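Local coordinates for De novo designed switch protein caging a hemagglutinin binder (sCageHA267_1S) (Synthetic construct, PDB 7CBC) that acts as a designed switch that cages a hemagglutinin-binding module within a helical assembly, probably releasing it when a biosensor is activated, at residues 3-7 with 88-93; 41-46 with 248-252. All blocks are in the same frame, centred on the assembly; numbering follows the deposited sequence.

Interaction 1 (3-7 with 88-93)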
loop_
_atom_site.group_PDB
_atom_site.type_symbol
_atom_site.label_atom_id
_atom_site.label_comp_id
_atom_site.label_asym_id
_atom_site.label_seq_id
_atom_site.Cartn_x
_atom_site.Cartn_y
_atom_site.Cartn_z
ATOM N N GLU A 3 -9.692 7.789 29.619
ATOM C CA GLU A 3 -8.744 6.711 29.352
ATOM C C GLU A 3 -9.202 5.826 28.195
ATOM O O GLU A 3 -8.363 5.277 27.469
ATOM C CB GLU A 3 -8.509 5.872 30.605
ATOM C CG GLU A 3 -7.185 5.115 30.545
ATOM C CD GLU A 3 -6.024 6.013 30.137
ATOM O OE1 GLU A 3 -5.882 7.114 30.720
ATOM O OE2 GLU A 3 -5.264 5.621 29.225
ATOM N N LEU A 4 -10.516 5.681 27.997
ATOM C CA LEU A 4 -11.006 4.856 26.901
ATOM C C LEU A 4 -10.837 5.562 25.562
ATOM O O LEU A 4 -10.579 4.918 24.542
ATOM C CB LEU A 4 -12.461 4.482 27.132
ATOM C CG LEU A 4 -12.704 3.076 27.680
ATOM C CD1 LEU A 4 -11.769 2.755 28.835
ATOM C CD2 LEU A 4 -14.149 2.891 28.087
ATOM N N ALA A 5 -10.981 6.886 25.543
ATOM C CA ALA A 5 -10.714 7.623 24.316
ATOM C C ALA A 5 -9.240 7.549 23.945
ATOM O O ALA A 5 -8.898 7.435 22.762
ATOM C CB ALA A 5 -11.161 9.074 24.462
ATOM N N ARG A 6 -8.350 7.627 24.939
ATOM C CA ARG A 6 -6.923 7.546 24.649
ATOM C C ARG A 6 -6.546 6.174 24.135
ATOM O O ARG A 6 -5.610 6.035 23.343
ATOM C CB ARG A 6 -6.102 7.858 25.894
ATOM C CG ARG A 6 -6.240 9.263 26.366
ATOM C CD ARG A 6 -5.330 9.534 27.554
ATOM N NE ARG A 6 -4.306 10.479 27.149
ATOM C CZ ARG A 6 -4.449 11.797 27.247
ATOM N NH1 ARG A 6 -5.571 12.313 27.742
ATOM N NH2 ARG A 6 -3.479 12.605 26.842
ATOM N N LYS A 7 -7.252 5.150 24.591
ATOM C CA LYS A 7 -6.958 3.801 24.150
ATOM C C LYS A 7 -7.389 3.609 22.702
ATOM O O LYS A 7 -6.654 3.015 21.910
ATOM C CB LYS A 7 -7.614 2.823 25.137
ATOM C CG LYS A 7 -7.813 1.358 24.762
ATOM C CD LYS A 7 -6.875 0.776 23.703
ATOM C CE LYS A 7 -5.383 0.828 23.960
ATOM N NZ LYS A 7 -4.696 0.432 22.700
ATOM N N GLU A 88 -5.407 -5.775 22.705
ATOM C CA GLU A 88 -5.076 -4.899 23.821
ATOM C C GLU A 88 -6.122 -3.805 23.965
ATOM O O GLU A 88 -6.546 -3.474 25.076
ATOM C CB GLU A 88 -3.687 -4.298 23.625
ATOM C CG GLU A 88 -3.409 -3.086 24.499
ATOM C CD GLU A 88 -1.954 -2.645 24.447
ATOM O OE1 GLU A 88 -1.583 -1.761 25.247
ATOM O OE2 GLU A 88 -1.200 -3.190 23.607
ATOM N N ALA A 89 -6.558 -3.239 22.841
ATOM C CA ALA A 89 -7.619 -2.241 22.872
ATOM C C ALA A 89 -8.906 -2.823 23.434
ATOM O O ALA A 89 -9.541 -2.229 24.312
ATOM C CB ALA A 89 -7.847 -1.679 21.469
ATOM N N ARG A 90 -9.302 -3.994 22.936
ATOM C CA ARG A 90 -10.548 -4.612 23.362
ATOM C C ARG A 90 -10.493 -5.028 24.828
ATOM O O ARG A 90 -11.517 -4.994 25.520
ATOM C CB ARG A 90 -10.850 -5.805 22.450
ATOM C CG ARG A 90 -12.207 -6.449 22.654
ATOM C CD ARG A 90 -12.758 -7.070 21.370
ATOM N NE ARG A 90 -11.703 -7.613 20.516
ATOM C CZ ARG A 90 -11.393 -7.142 19.309
ATOM N NH1 ARG A 90 -12.061 -6.118 18.791
ATOM N NH2 ARG A 90 -10.414 -7.700 18.615
ATOM N N GLU A 91 -9.304 -5.393 25.323
ATOM C CA GLU A 91 -9.157 -5.780 26.724
ATOM C C GLU A 91 -9.561 -4.644 27.656
ATOM O O GLU A 91 -10.106 -4.881 28.742
ATOM C CB GLU A 91 -7.713 -6.209 27.003
ATOM C CG GLU A 91 -7.482 -6.830 28.388
ATOM C CD GLU A 91 -7.093 -5.821 29.482
ATOM O OE1 GLU A 91 -7.267 -4.593 29.298
ATOM O OE2 GLU A 91 -6.604 -6.269 30.543
ATOM N N ALA A 92 -9.267 -3.403 27.270
ATOM C CA ALA A 92 -9.708 -2.275 28.078
ATOM C C ALA A 92 -11.154 -1.895 27.778
ATOM O O ALA A 92 -11.886 -1.501 28.694
ATOM C CB ALA A 92 -8.785 -1.076 27.861
ATOM N N ILE A 93 -11.593 -2.037 26.522
ATOM C CA ILE A 93 -12.917 -1.552 26.124
ATOM C C ILE A 93 -14.003 -2.557 26.499
ATOM O O ILE A 93 -15.013 -2.198 27.119
ATOM C CB ILE A 93 -12.953 -1.232 24.615
ATOM C CG1 ILE A 93 -12.236 0.079 24.275
ATOM C CG2 ILE A 93 -14.385 -1.197 24.091
ATOM C CD1 ILE A 93 -11.588 0.775 25.436
#

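Interaction 2 (41-46 with 248-252)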
loop_
_atom_site.group_PDB
_atom_site.type_symbol
_atom_site.label_atom_id
_atom_site.label_comp_id
_atom_site.label_asym_id
_atom_site.label_seq_id
_atom_site.Cartn_x
_atom_site.Cartn_y
_atom_site.Cartn_z
ATOM N N VAL A 41 13.919 -8.915 -19.492
ATOM C CA VAL A 41 13.848 -8.317 -20.820
ATOM C C VAL A 41 15.243 -8.175 -21.408
ATOM O O VAL A 41 15.471 -8.471 -22.588
ATOM C CB VAL A 41 13.129 -6.961 -20.760
ATOM C CG1 VAL A 41 13.255 -6.255 -22.091
ATOM C CG2 VAL A 41 11.684 -7.165 -20.406
ATOM N N TYR A 42 16.203 -7.738 -20.587
ATOM C CA TYR A 42 17.550 -7.487 -21.083
ATOM C C TYR A 42 18.194 -8.770 -21.593
ATOM O O TYR A 42 18.909 -8.757 -22.603
ATOM C CB TYR A 42 18.401 -6.841 -19.988
ATOM C CG TYR A 42 19.743 -6.331 -20.477
ATOM C CD1 TYR A 42 19.947 -4.978 -20.733
ATOM C CD2 TYR A 42 20.806 -7.199 -20.683
ATOM C CE1 TYR A 42 21.177 -4.506 -21.187
ATOM C CE2 TYR A 42 22.023 -6.740 -21.143
ATOM C CZ TYR A 42 22.215 -5.396 -21.382
ATOM O OH TYR A 42 23.445 -4.955 -21.832
ATOM N N LEU A 43 17.945 -9.891 -20.915
ATOM C CA LEU A 43 18.531 -11.150 -21.345
ATOM C C LEU A 43 17.822 -11.722 -22.562
ATOM O O LEU A 43 18.457 -12.396 -23.381
ATOM C CB LEU A 43 18.514 -12.156 -20.197
ATOM C CG LEU A 43 19.922 -12.595 -19.779
ATOM C CD1 LEU A 43 19.846 -13.742 -18.791
ATOM C CD2 LEU A 43 20.787 -12.973 -20.997
ATOM N N ALA A 44 16.522 -11.463 -22.699
ATOM C CA ALA A 44 15.783 -11.908 -23.874
ATOM C C ALA A 44 16.260 -11.234 -25.152
ATOM O O ALA A 44 16.016 -11.760 -26.239
ATOM C CB ALA A 44 14.289 -11.649 -23.682
ATOM N N VAL A 45 16.905 -10.069 -25.042
ATOM C CA VAL A 45 17.516 -9.429 -26.203
ATOM C C VAL A 45 18.721 -10.235 -26.679
ATOM O O VAL A 45 18.955 -10.381 -27.885
ATOM C CB VAL A 45 17.897 -7.976 -25.859
ATOM C CG1 VAL A 45 18.763 -7.368 -26.936
ATOM C CG2 VAL A 45 16.649 -7.131 -25.640
ATOM N N GLU A 46 19.479 -10.804 -25.737
ATOM C CA GLU A 46 20.701 -11.537 -26.052
ATOM C C GLU A 46 20.424 -12.987 -26.456
ATOM O O GLU A 46 20.730 -13.405 -27.580
ATOM C CB GLU A 46 21.633 -11.503 -24.841
ATOM C CG GLU A 46 22.744 -10.485 -24.939
ATOM C CD GLU A 46 23.929 -10.881 -24.093
ATOM O OE1 GLU A 46 24.909 -11.420 -24.663
ATOM O OE2 GLU A 46 23.866 -10.677 -22.858
ATOM N N ALA A 248 18.613 -1.338 -28.123
ATOM C CA ALA A 248 17.639 -1.976 -27.244
ATOM C C ALA A 248 18.131 -1.992 -25.801
ATOM O O ALA A 248 17.347 -1.787 -24.869
ATOM C CB ALA A 248 17.337 -3.397 -27.720
ATOM N N ARG A 249 19.434 -2.218 -25.597
ATOM C CA ARG A 249 19.972 -2.261 -24.240
ATOM C C ARG A 249 19.887 -0.901 -23.554
ATOM O O ARG A 249 19.748 -0.840 -22.329
ATOM C CB ARG A 249 21.418 -2.753 -24.256
ATOM C CG ARG A 249 21.612 -4.113 -24.909
ATOM C CD ARG A 249 23.024 -4.239 -25.494
ATOM N NE ARG A 249 23.080 -5.123 -26.657
ATOM C CZ ARG A 249 23.320 -6.428 -26.594
ATOM N NH1 ARG A 249 23.521 -7.006 -25.415
ATOM N NH2 ARG A 249 23.359 -7.155 -27.706
ATOM N N LYS A 250 19.960 0.193 -24.314
ATOM C CA LYS A 250 19.872 1.514 -23.710
ATOM C C LYS A 250 18.436 1.992 -23.507
ATOM O O LYS A 250 18.201 2.841 -22.640
ATOM C CB LYS A 250 20.654 2.535 -24.545
ATOM C CG LYS A 250 21.805 3.177 -23.776
ATOM C CD LYS A 250 22.450 4.320 -24.547
ATOM C CE LYS A 250 23.446 5.077 -23.672
ATOM N NZ LYS A 250 24.492 4.182 -23.085
ATOM N N ALA A 251 17.474 1.477 -24.281
ATOM C CA ALA A 251 16.071 1.691 -23.936
ATOM C C ALA A 251 15.721 1.004 -22.623
ATOM O O ALA A 251 14.822 1.453 -21.901
ATOM C CB ALA A 251 15.161 1.187 -25.056
ATOM N N ILE A 252 16.417 -0.088 -22.305
ATOM C CA ILE A 252 16.264 -0.728 -21.006
ATOM C C ILE A 252 16.914 0.118 -19.921
ATOM O O ILE A 252 16.335 0.333 -18.848
ATOM C CB ILE A 252 16.856 -2.146 -21.043
ATOM C CG1 ILE A 252 16.033 -3.041 -21.970
ATOM C CG2 ILE A 252 16.958 -2.717 -19.645
ATOM C CD1 ILE A 252 16.752 -4.297 -22.380
#

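Interaction 1 (3-7 with 88-93)
A knob-into-hole fit, with a lysine as the knob, joins the start of helix 3-46 to the end of helix 50-93: the side chain of Lys7 sits among Glu88, Ala89, Ala92 and Ile93. Its aliphatic part does the touching. The CB of Lys7 already points toward helix 50-93; CG, anti to the backbone N (chi1 163°), continues from there, and the chain then bends at its next two torsions. Lys7 CD lies 3.2 Å from Ala89 CA and 3.5 Å from Ala89 CB, both tighter than usual. Lys7 CG, nearer the root, lies 4.1 Å from Ala92 CB. The two helices are successive arms of an antiparallel hairpin in the six-helix bundle, the axes of the short segments 10.0 Å apart at 164°, and the small alanines let the lysine chain come up close to the backbone of helix 50-93. Leu4 meets Ile93 one turn away, Leu4 CG standing only 3.4 Å from Ile93 CD1. That methyl is brought forward by a nearly eclipsed chi2 of 3°, a strained setting. Lys7 NZ stops 4.6 Å from Glu88 OE1, short of a salt bridge; it pairs instead with Glu10, while Glu88 pairs with Lys84. Helix 99-142 packs Ala101 against Leu4.

Interaction 2 (41-46 with 248-252)
Tyr42 and Ile252 meet where helix 3-46 runs antiparallel to helix 245-268, the axes of the short segments 10.0 Å apart and 178° from one N-to-C direction to the other. Helix 245-268 is the sixth and shorter helix of the bundle, and probably serves as the latch that leads on to the caged binder. The methyl Ile252 CD1 reaches across the interface, 3.5 Å from Tyr42 CA and 4.0 Å from Val41 CG1. Ile252 CG2 touches the edge of the Tyr42 ring in its plane, 3.9 Å from Tyr42 CD1. The ring takes this place because its CG is anti to the backbone N (chi1 -170°), which carries the ring across toward helix 245-268, beside Arg249: Tyr42 CE1 is 3.5 Å from Arg249 CB, and the hydroxyl lies beside the arginine methylenes. The guanidinium is turned 76° from the tyrosine ring. At Glu46, Arg249 NH1 lies 3.6 Å from Glu46 CG but 4.5 Å from Glu46 OE2, too far for a salt bridge. Replacing Tyr42 by an alanine is likely to leave the Arg249 methylenes and Ile252 CG2 without their aromatic neighbour, and the arginine arm freer to swing. Farther toward the end of helix 3-46, Val45 CG1 rests against Ala248 CB, and both residues also touch Leu242, in the loop that leads into helix 245-268. Behind the interface, Leu235 of helix 195-239 packs on both Val41 and Ile252. Arg249 NE, for its part, has a long, weak ion pair with Asp246 OD2.

Helix 3-46 takes part in both contacts, near its beginning in interaction 1 and near its far end in interaction 2. Their centres are 56 Å apart, on opposite sides of the chain's centre, and their nearest atoms stay about 45 Å apart, so they do not touch. Interaction 1 pairs this helix with its immediate successor, helix 50-93, within a hairpin; interaction 2 pairs it with helix 245-268, which comes much later in the chain. One long helix thereby holds two different antiparallel neighbours at its two ends. Past helix 245-268 lie three shorter helices, which probably form the caged hemagglutinin binder; the Cys275-Cys301 disulfide ties helix 274-284 to the turn between helix 289-298 and helix 303-315.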